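Local coordinates for Cfl (Pectobacterium brasiliense, PDB 7A9J), which probably activates carboxylic acids such as coronafacic acid at the expense of ATP, as an adenylate-forming ligase used for amide synthesis, at residues F25-S36 / S49-I57. The protein carries 1 engineered substitution. Residues are numbered along the deposited sequence; the frame is centred on the assembly and turned at random.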
loop_
_atom_site.group_PDB
_atom_site.type_symbol
_atom_site.label_atom_id
_atom_site.label_comp_id
_atom_site.label_asym_id
_atom_site.label_seq_id
_atom_site.Cartn_x
_atom_site.Cartn_y
_atom_site.Cartn_z
ATOM N N PHE A 25 -20.799 6.278 2.248
ATOM C CA PHE A 25 -21.202 7.679 2.321
ATOM C C PHE A 25 -22.049 7.951 3.561
ATOM O O PHE A 25 -21.844 8.961 4.257
ATOM C CB PHE A 25 -21.980 8.136 1.069
ATOM C CG PHE A 25 -22.554 9.515 1.258
ATOM C CD1 PHE A 25 -21.723 10.634 1.289
ATOM C CD2 PHE A 25 -23.915 9.687 1.446
ATOM C CE1 PHE A 25 -22.251 11.918 1.567
ATOM C CE2 PHE A 25 -24.430 11.010 1.683
ATOM C CZ PHE A 25 -23.582 12.079 1.701
ATOM N N SER A 26 -23.039 7.092 3.828
ATOM C CA SER A 26 -23.942 7.451 4.915
ATOM C C SER A 26 -23.219 7.385 6.256
ATOM O O SER A 26 -23.561 8.122 7.182
ATOM C CB SER A 26 -25.188 6.572 4.879
ATOM O OG SER A 26 -24.842 5.258 5.265
ATOM N N SER A 27 -22.183 6.541 6.373
ATOM C CA SER A 27 -21.370 6.549 7.585
ATOM C C SER A 27 -20.597 7.844 7.721
ATOM O O SER A 27 -20.445 8.369 8.830
ATOM C CB SER A 27 -20.387 5.357 7.576
ATOM O OG SER A 27 -21.100 4.166 7.779
ATOM N N PHE A 28 -20.036 8.340 6.616
ATOM C CA PHE A 28 -19.370 9.619 6.662
ATOM C C PHE A 28 -20.359 10.720 7.077
ATOM O O PHE A 28 -20.054 11.576 7.918
ATOM C CB PHE A 28 -18.768 9.968 5.278
ATOM C CG PHE A 28 -18.282 11.359 5.248
ATOM C CD1 PHE A 28 -17.092 11.646 5.840
ATOM C CD2 PHE A 28 -19.103 12.425 4.746
ATOM C CE1 PHE A 28 -16.606 12.943 5.892
ATOM C CE2 PHE A 28 -18.661 13.721 4.817
ATOM C CZ PHE A 28 -17.407 14.008 5.389
ATOM N N ARG A 29 -21.524 10.740 6.422
ATOM C CA ARG A 29 -22.521 11.801 6.632
ATOM C C ARG A 29 -22.923 11.863 8.090
ATOM O O ARG A 29 -22.973 12.952 8.701
ATOM C CB ARG A 29 -23.752 11.503 5.783
ATOM C CG ARG A 29 -24.863 12.663 5.976
ATOM C CD ARG A 29 -26.086 12.307 5.107
ATOM N NE ARG A 29 -27.206 13.171 5.557
ATOM C CZ ARG A 29 -27.883 12.969 6.684
ATOM N NH1 ARG A 29 -27.586 11.939 7.475
ATOM N NH2 ARG A 29 -28.885 13.785 7.010
ATOM N N LYS A 30 -23.255 10.701 8.641
ATOM C CA LYS A 30 -23.692 10.617 10.024
ATOM C C LYS A 30 -22.637 11.236 10.923
ATOM O O LYS A 30 -22.931 12.137 11.717
ATOM C CB LYS A 30 -23.973 9.173 10.403
ATOM C CG LYS A 30 -24.531 9.008 11.816
ATOM C CD LYS A 30 -24.489 7.548 12.241
ATOM C CE LYS A 30 -24.928 7.407 13.701
ATOM N NZ LYS A 30 -25.184 5.982 14.020
ATOM N N HIS A 31 -21.374 10.851 10.720
ATOM C CA HIS A 31 -20.329 11.449 11.534
ATOM C C HIS A 31 -20.160 12.944 11.279
ATOM O O HIS A 31 -20.002 13.731 12.226
ATOM C CB HIS A 31 -19.013 10.741 11.320
ATOM C CG HIS A 31 -17.983 11.198 12.295
ATOM N ND1 HIS A 31 -17.825 10.602 13.527
ATOM C CD2 HIS A 31 -17.154 12.270 12.286
ATOM C CE1 HIS A 31 -16.915 11.264 14.221
ATOM N NE2 HIS A 31 -16.498 12.286 13.499
ATOM N N ALA A 32 -20.186 13.373 10.026
ATOM C CA ALA A 32 -20.050 14.794 9.789
ATOM C C ALA A 32 -21.166 15.579 10.483
ATOM O O ALA A 32 -20.945 16.691 10.975
ATOM C CB ALA A 32 -20.044 15.077 8.285
ATOM N N LEU A 33 -22.378 15.034 10.522
ATOM C CA LEU A 33 -23.470 15.849 11.052
ATOM C C LEU A 33 -23.438 15.926 12.565
ATOM O O LEU A 33 -24.059 16.823 13.155
ATOM C CB LEU A 33 -24.808 15.318 10.559
ATOM C CG LEU A 33 -24.966 15.745 9.109
ATOM C CD1 LEU A 33 -26.202 15.093 8.603
ATOM C CD2 LEU A 33 -25.026 17.289 8.900
ATOM N N LEU A 34 -22.706 15.034 13.197
ATOM C CA LEU A 34 -22.603 14.984 14.642
ATOM C C LEU A 34 -21.294 15.571 15.138
ATOM O O LEU A 34 -21.137 15.754 16.343
ATOM C CB LEU A 34 -22.740 13.527 15.130
ATOM C CG LEU A 34 -24.071 12.835 14.761
ATOM C CD1 LEU A 34 -24.074 11.323 15.066
ATOM C CD2 LEU A 34 -25.277 13.554 15.412
ATOM N N HIS A 35 -20.363 15.877 14.238
ATOM C CA HIS A 35 -19.045 16.401 14.596
ATOM C C HIS A 35 -18.654 17.495 13.622
ATOM O O HIS A 35 -17.504 17.592 13.179
ATOM C CB HIS A 35 -18.026 15.279 14.611
ATOM C CG HIS A 35 -18.287 14.287 15.693
ATOM N ND1 HIS A 35 -19.217 13.273 15.566
ATOM C CD2 HIS A 35 -17.779 14.178 16.944
ATOM C CE1 HIS A 35 -19.251 12.569 16.683
ATOM N NE2 HIS A 35 -18.390 13.099 17.537
ATOM N N SER A 36 -19.629 18.364 13.360
ATOM C CA SER A 36 -19.589 19.266 12.222
ATOM C C SER A 36 -18.342 20.131 12.214
ATOM O O SER A 36 -17.786 20.394 11.141
ATOM C CB SER A 36 -20.841 20.150 12.233
ATOM O OG SER A 36 -21.951 19.324 11.975
ATOM N N SER A 49 -13.553 21.505 7.464
ATOM C CA SER A 49 -14.255 20.786 8.514
ATOM C C SER A 49 -15.065 19.629 7.951
ATOM O O SER A 49 -15.404 19.589 6.765
ATOM C CB SER A 49 -15.207 21.747 9.279
ATOM O OG SER A 49 -16.233 22.208 8.385
ATOM N N PHE A 50 -15.491 18.743 8.852
ATOM C CA PHE A 50 -16.427 17.687 8.429
ATOM C C PHE A 50 -17.691 18.269 7.774
ATOM O O PHE A 50 -18.132 17.800 6.703
ATOM C CB PHE A 50 -16.822 16.829 9.630
ATOM C CG PHE A 50 -15.840 15.728 9.935
ATOM C CD1 PHE A 50 -15.941 14.529 9.236
ATOM C CD2 PHE A 50 -14.825 15.878 10.899
ATOM C CE1 PHE A 50 -15.040 13.434 9.464
ATOM C CE2 PHE A 50 -13.910 14.771 11.126
ATOM C CZ PHE A 50 -14.055 13.589 10.424
ATOM N N TYR A 51 -18.261 19.300 8.391
ATOM C CA TYR A 51 -19.507 19.853 7.866
ATOM C C TYR A 51 -19.270 20.428 6.490
ATOM O O TYR A 51 -20.032 20.151 5.556
ATOM C CB TYR A 51 -20.080 20.905 8.802
ATOM C CG TYR A 51 -21.440 21.418 8.343
ATOM C CD1 TYR A 51 -22.597 20.697 8.628
ATOM C CD2 TYR A 51 -21.546 22.525 7.571
ATOM C CE1 TYR A 51 -23.833 21.146 8.237
ATOM C CE2 TYR A 51 -22.821 23.021 7.203
ATOM C CZ TYR A 51 -23.925 22.285 7.491
ATOM O OH TYR A 51 -25.179 22.728 7.070
ATOM N N ASN A 52 -18.206 21.220 6.339
ATOM C CA ASN A 52 -17.959 21.824 5.012
ATOM C C ASN A 52 -17.567 20.800 3.949
ATOM O O ASN A 52 -17.840 21.017 2.751
ATOM C CB ASN A 52 -16.945 22.949 5.153
ATOM C CG ASN A 52 -17.619 24.252 5.796
ATOM O OD1 ASN A 52 -18.806 24.566 5.493
ATOM N ND2 ASN A 52 -16.925 24.959 6.704
ATOM N N LEU A 53 -16.878 19.712 4.337
ATOM C CA LEU A 53 -16.628 18.649 3.387
ATOM C C LEU A 53 -17.932 17.991 2.954
ATOM O O LEU A 53 -18.120 17.743 1.761
ATOM C CB LEU A 53 -15.639 17.629 3.986
ATOM C CG LEU A 53 -15.368 16.377 3.190
ATOM C CD1 LEU A 53 -14.846 16.784 1.831
ATOM C CD2 LEU A 53 -14.300 15.509 3.971
ATOM N N LEU A 54 -18.861 17.734 3.887
ATOM C CA LEU A 54 -20.184 17.252 3.488
ATOM C C LEU A 54 -20.878 18.223 2.528
ATOM O O LEU A 54 -21.489 17.797 1.540
ATOM C CB LEU A 54 -21.059 16.972 4.719
ATOM C CG LEU A 54 -22.524 16.590 4.459
ATOM C CD1 LEU A 54 -22.614 15.210 3.710
ATOM C CD2 LEU A 54 -23.297 16.554 5.754
ATOM N N LEU A 55 -20.807 19.526 2.790
ATOM C CA LEU A 55 -21.448 20.473 1.877
ATOM C C LEU A 55 -20.839 20.386 0.488
ATOM O O LEU A 55 -21.580 20.375 -0.496
ATOM C CB LEU A 55 -21.347 21.904 2.391
ATOM C CG LEU A 55 -22.137 22.145 3.675
ATOM C CD1 LEU A 55 -22.137 23.632 3.879
ATOM C CD2 LEU A 55 -23.562 21.656 3.545
ATOM N N LEU A 56 -19.503 20.273 0.399
ATOM C CA LEU A 56 -18.829 20.137 -0.902
ATOM C C LEU A 56 -19.247 18.846 -1.623
ATOM O O LEU A 56 -19.559 18.853 -2.827
ATOM C CB LEU A 56 -17.303 20.141 -0.701
ATOM C CG LEU A 56 -16.409 19.873 -1.919
ATOM C CD1 LEU A 56 -16.748 20.954 -2.968
ATOM C CD2 LEU A 56 -14.957 19.985 -1.490
ATOM N N ILE A 57 -19.311 17.743 -0.872
ATOM C CA ILE A 57 -19.755 16.464 -1.427
ATOM C C ILE A 57 -21.147 16.597 -2.004
ATOM O O ILE A 57 -21.444 16.091 -3.105
ATOM C CB ILE A 57 -19.740 15.381 -0.332
ATOM C CG1 ILE A 57 -18.309 14.986 -0.059
ATOM C CG2 ILE A 57 -20.502 14.134 -0.833
ATOM C CD1 ILE A 57 -18.130 14.352 1.336
#
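A knobs-into-holes pairing joins helix 24-34, the first helix of the modelled chain, through Phe28 and Leu54, to the helix that follows the 39-42/47-49 hairpin. The two axes approach to 8.4 Å with their directions 135° apart, and the CA spacing opens from 4.8 Å at Ala32 and Phe50 to 9.7 Å at Phe25 and Ile57. Phe28 is the knob from helix 25-34, set among Phe50, Leu53, Leu54 and Ile57. With CG anti to the backbone N (chi1 171°), its ring reaches across to the second helix: CB of Leu54 lies at the ring edge, while Phe28 CE2 comes within 3.6 Å of Ile57 CD1. Leu54 answers as the reciprocal knob among Phe28, Arg29, Ala32 and Leu33, and its two methyls part: CD1 goes to Phe25 CZ, CD2 to Leu33 CD2 at 3.7 Å. This helix pair belongs to the large N-terminal domain of the adenylate-forming fold, and Tyr90 of helix 83-95 meets both the Phe28 ring and Ile57. Toward the C-terminal end of helix 25-34, His31 turns an edge to one face of Phe50, an edge-to-face pair with centroids 4.9 Å apart and planes at 59°; Phe28 CE1 meets the same ring at its edge. The closing turn is bonded directly to the start of the second helix: Tyr51 N donates to Ser36 O at 3.0 Å, which joins the turn to the first turn of helix 50-57. Ser36 OG bonds back to Ala32 O, tying the turn to its own helix, and Ser36 CB packs against Tyr51 CB. Beside this bond Ser49 N-caps helix 50-57, its OG accepting from Asn52 N at 3.0 Å.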